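Local coordinates for protein Rho guanyl nucleotide exchange factor (Rom2), putative (Aspergillus fumigatus Af293, PDB 5O51) that probably acts as a guanine-nucleotide exchange factor for Rho-family GTPases, represented here by its CNH domain, a seven-bladed beta-propeller, at residues W262-G268 / E289-T295. Residues are numbered along the deposited sequence; the frame is centred on the assembly and turned at random.
Sequences WKISWEG and EIRHIET
E289 reaches across to the turn at the end of segment 262-268, and both its carboxylate oxygens are occupied. Its OE1 accepts the backbone N-H of E267 on the syn lone pair (N to OE1 2.9 Å, 151° at the hydrogen). A water 2.8 Å from E289 OE1 donates to that oxygen and accepts from G268 N, so E267 N-H is satisfied by the carboxylate itself and G268 N-H by the water bound to it. E289 OE2 belongs to R291, whose NE (2.7 Å) and NH2 both grip this single oxygen side-on, within the guanidinium plane; R291 NH1 goes to the carbonyl of S296. With CG anti to the backbone N (chi1 -168°) and the chain extended beyond it, E289 stretches straight to this junction. E267 OE2 lies 4.3 Å from E289 OE2, a repulsion that the positive charge of R291 probably eases.

I264 CG2 lies over one face of the R291 guanidinium, 3.6 Å from CZ, while R291 CG rests against W266 CZ3 at the same separation. The W266 indole meets the E289 carboxylate edge-on with CE3, their planes 78° apart, and its NE1 is satisfied by S248 OG. At the far end, W262 NE1 gives a weak, bent bond to E294 O (3.1 Å), and CZ2 approaches I293 CD1. H292 ND1 accepts the N-H of E294, tying up the turn beyond strand 287-292.

No backbone-to-backbone hydrogen bond joins the segments: side chains on and around the outermost strand (264-265) of one four-stranded blade pack on the third strand (287-292) of the next and the turn after it, the inter-blade interface of a beta-propeller, here the CNH domain.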
loop_
_atom_site.group_PDB
_atom_site.type_symbol
_atom_site.label_atom_id
_atom_site.label_comp_id
_atom_site.label_asym_id
_atom_site.label_seq_id
_atom_site.Cartn_x
_atom_site.Cartn_y
_atom_site.Cartn_z
ATOM N N TRP A 262 -4.632 17.974 -19.148
ATOM C CA TRP A 262 -4.717 16.517 -18.871
ATOM C C TRP A 262 -5.282 16.360 -17.513
ATOM O O TRP A 262 -4.740 16.898 -16.543
ATOM C CB TRP A 262 -3.317 15.860 -18.929
ATOM C CG TRP A 262 -3.264 14.336 -18.973
ATOM C CD1 TRP A 262 -3.073 13.566 -20.074
ATOM C CD2 TRP A 262 -3.351 13.419 -17.855
ATOM N NE1 TRP A 262 -3.006 12.257 -19.716
ATOM C CE2 TRP A 262 -3.194 12.146 -18.360
ATOM C CE3 TRP A 262 -3.542 13.576 -16.483
ATOM C CZ2 TRP A 262 -3.273 11.007 -17.557
ATOM C CZ3 TRP A 262 -3.590 12.431 -15.672
ATOM C CH2 TRP A 262 -3.466 11.177 -16.216
ATOM N N LYS A 263 -6.386 15.622 -17.436
ATOM C CA LYS A 263 -7.058 15.370 -16.166
ATOM C C LYS A 263 -7.967 14.103 -16.286
ATOM O O LYS A 263 -8.730 13.960 -17.281
ATOM C CB LYS A 263 -7.957 16.566 -15.816
ATOM C CG LYS A 263 -8.669 16.484 -14.471
ATOM C CD LYS A 263 -9.754 17.526 -14.279
ATOM C CE LYS A 263 -10.477 17.279 -12.955
ATOM N NZ LYS A 263 -11.740 18.020 -12.832
ATOM N N ILE A 264 -7.936 13.250 -15.245
ATOM C CA ILE A 264 -8.864 12.093 -15.120
ATOM C C ILE A 264 -9.725 12.356 -13.919
ATOM O O ILE A 264 -9.228 12.734 -12.858
ATOM C CB ILE A 264 -8.100 10.744 -14.900
ATOM C CG1 ILE A 264 -7.293 10.369 -16.141
ATOM C CG2 ILE A 264 -9.018 9.607 -14.475
ATOM C CD1 ILE A 264 -6.197 9.392 -15.877
ATOM N N SER A 265 -11.016 12.145 -14.086
ATOM C CA SER A 265 -11.948 12.070 -12.972
ATOM C C SER A 265 -12.399 10.618 -12.899
ATOM O O SER A 265 -12.973 10.113 -13.875
ATOM C CB SER A 265 -13.177 13.005 -13.212
ATOM O OG SER A 265 -12.872 14.339 -12.736
ATOM N N TRP A 266 -12.223 9.971 -11.750
ATOM C CA TRP A 266 -12.538 8.501 -11.643
ATOM C C TRP A 266 -14.045 8.275 -11.550
ATOM O O TRP A 266 -14.783 9.066 -10.913
ATOM C CB TRP A 266 -11.741 7.893 -10.450
ATOM C CG TRP A 266 -10.235 8.017 -10.650
ATOM C CD1 TRP A 266 -9.421 8.872 -10.035
ATOM C CD2 TRP A 266 -9.434 7.313 -11.603
ATOM N NE1 TRP A 266 -8.127 8.758 -10.522
ATOM C CE2 TRP A 266 -8.118 7.803 -11.494
ATOM C CE3 TRP A 266 -9.709 6.290 -12.555
ATOM C CZ2 TRP A 266 -7.049 7.316 -12.272
ATOM C CZ3 TRP A 266 -8.642 5.771 -13.327
ATOM C CH2 TRP A 266 -7.314 6.298 -13.184
ATOM N N GLU A 267 -14.521 7.225 -12.211
ATOM C CA GLU A 267 -15.937 6.819 -12.093
ATOM C C GLU A 267 -16.365 6.423 -10.746
ATOM O O GLU A 267 -17.464 6.759 -10.382
ATOM C CB GLU A 267 -16.340 5.765 -13.134
ATOM C CG GLU A 267 -16.074 6.283 -14.575
ATOM C CD GLU A 267 -16.694 5.405 -15.640
ATOM O OE1 GLU A 267 -17.514 4.503 -15.317
ATOM O OE2 GLU A 267 -16.398 5.652 -16.800
ATOM N N GLY A 268 -15.506 5.761 -9.972
ATOM C CA GLY A 268 -15.855 5.311 -8.602
ATOM C C GLY A 268 -15.149 6.114 -7.518
ATOM O O GLY A 268 -14.822 7.275 -7.715
ATOM N N GLU A 289 -10.772 0.345 -12.791
ATOM C CA GLU A 289 -10.800 1.237 -13.969
ATOM C C GLU A 289 -9.419 1.400 -14.524
ATOM O O GLU A 289 -8.542 1.897 -13.843
ATOM C CB GLU A 289 -11.402 2.616 -13.620
ATOM C CG GLU A 289 -11.753 3.528 -14.826
ATOM C CD GLU A 289 -12.471 4.841 -14.448
ATOM O OE1 GLU A 289 -13.037 4.991 -13.321
ATOM O OE2 GLU A 289 -12.409 5.753 -15.283
ATOM N N ILE A 290 -9.276 1.078 -15.794
ATOM C CA ILE A 290 -7.967 1.168 -16.495
ATOM C C ILE A 290 -7.939 2.291 -17.592
ATOM O O ILE A 290 -8.733 2.240 -18.534
ATOM C CB ILE A 290 -7.581 -0.184 -17.071
ATOM C CG1 ILE A 290 -7.623 -1.249 -15.940
ATOM C CG2 ILE A 290 -6.233 -0.102 -17.784
ATOM C CD1 ILE A 290 -7.591 -2.661 -16.529
ATOM N N ARG A 291 -7.073 3.313 -17.372
ATOM C CA ARG A 291 -6.864 4.423 -18.322
ATOM C C ARG A 291 -5.425 4.434 -18.905
ATOM O O ARG A 291 -4.446 4.035 -18.234
ATOM C CB ARG A 291 -7.079 5.801 -17.685
ATOM C CG ARG A 291 -8.402 6.018 -16.918
ATOM C CD ARG A 291 -9.504 6.489 -17.799
ATOM N NE ARG A 291 -10.649 6.904 -17.028
ATOM C CZ ARG A 291 -11.179 8.135 -16.986
ATOM N NH1 ARG A 291 -10.673 9.149 -17.715
ATOM N NH2 ARG A 291 -12.251 8.347 -16.187
ATOM N N HIS A 292 -5.338 4.992 -20.125
ATOM C CA HIS A 292 -4.066 5.319 -20.824
ATOM C C HIS A 292 -3.383 6.567 -20.269
ATOM O O HIS A 292 -3.936 7.640 -20.280
ATOM C CB HIS A 292 -4.329 5.498 -22.311
ATOM C CG HIS A 292 -3.139 5.225 -23.161
ATOM N ND1 HIS A 292 -2.136 6.136 -23.303
ATOM C CD2 HIS A 292 -2.818 4.175 -23.960
ATOM C CE1 HIS A 292 -1.204 5.647 -24.105
ATOM N NE2 HIS A 292 -1.601 4.460 -24.519
ATOM N N ILE A 293 -2.163 6.438 -19.781
ATOM C CA ILE A 293 -1.436 7.553 -19.175
ATOM C C ILE A 293 -1.142 8.735 -20.121
ATOM O O ILE A 293 -1.008 9.851 -19.683
ATOM C CB ILE A 293 -0.115 7.005 -18.508
ATOM C CG1 ILE A 293 0.565 8.010 -17.583
ATOM C CG2 ILE A 293 0.929 6.593 -19.550
ATOM C CD1 ILE A 293 -0.156 8.242 -16.274
ATOM N N GLU A 294 -0.982 8.486 -21.410
ATOM C CA GLU A 294 -0.757 9.577 -22.364
ATOM C C GLU A 294 -2.028 10.291 -22.734
ATOM O O GLU A 294 -2.111 11.545 -22.605
ATOM C CB GLU A 294 -0.061 9.055 -23.628
ATOM C CG GLU A 294 1.327 8.475 -23.407
ATOM C CD GLU A 294 2.246 9.403 -22.612
ATOM O OE1 GLU A 294 1.955 10.619 -22.490
ATOM O OE2 GLU A 294 3.287 8.909 -22.088
ATOM N N THR A 295 -3.018 9.531 -23.188
ATOM C CA THR A 295 -4.215 10.169 -23.720
ATOM C C THR A 295 -5.299 10.431 -22.695
ATOM O O THR A 295 -6.181 11.223 -22.961
ATOM C CB THR A 295 -4.835 9.326 -24.797
ATOM O OG1 THR A 295 -5.369 8.153 -24.202
ATOM C CG2 THR A 295 -3.761 8.977 -25.924
HETATM O O HOH W 1 -12.789 4.637 -10.589
#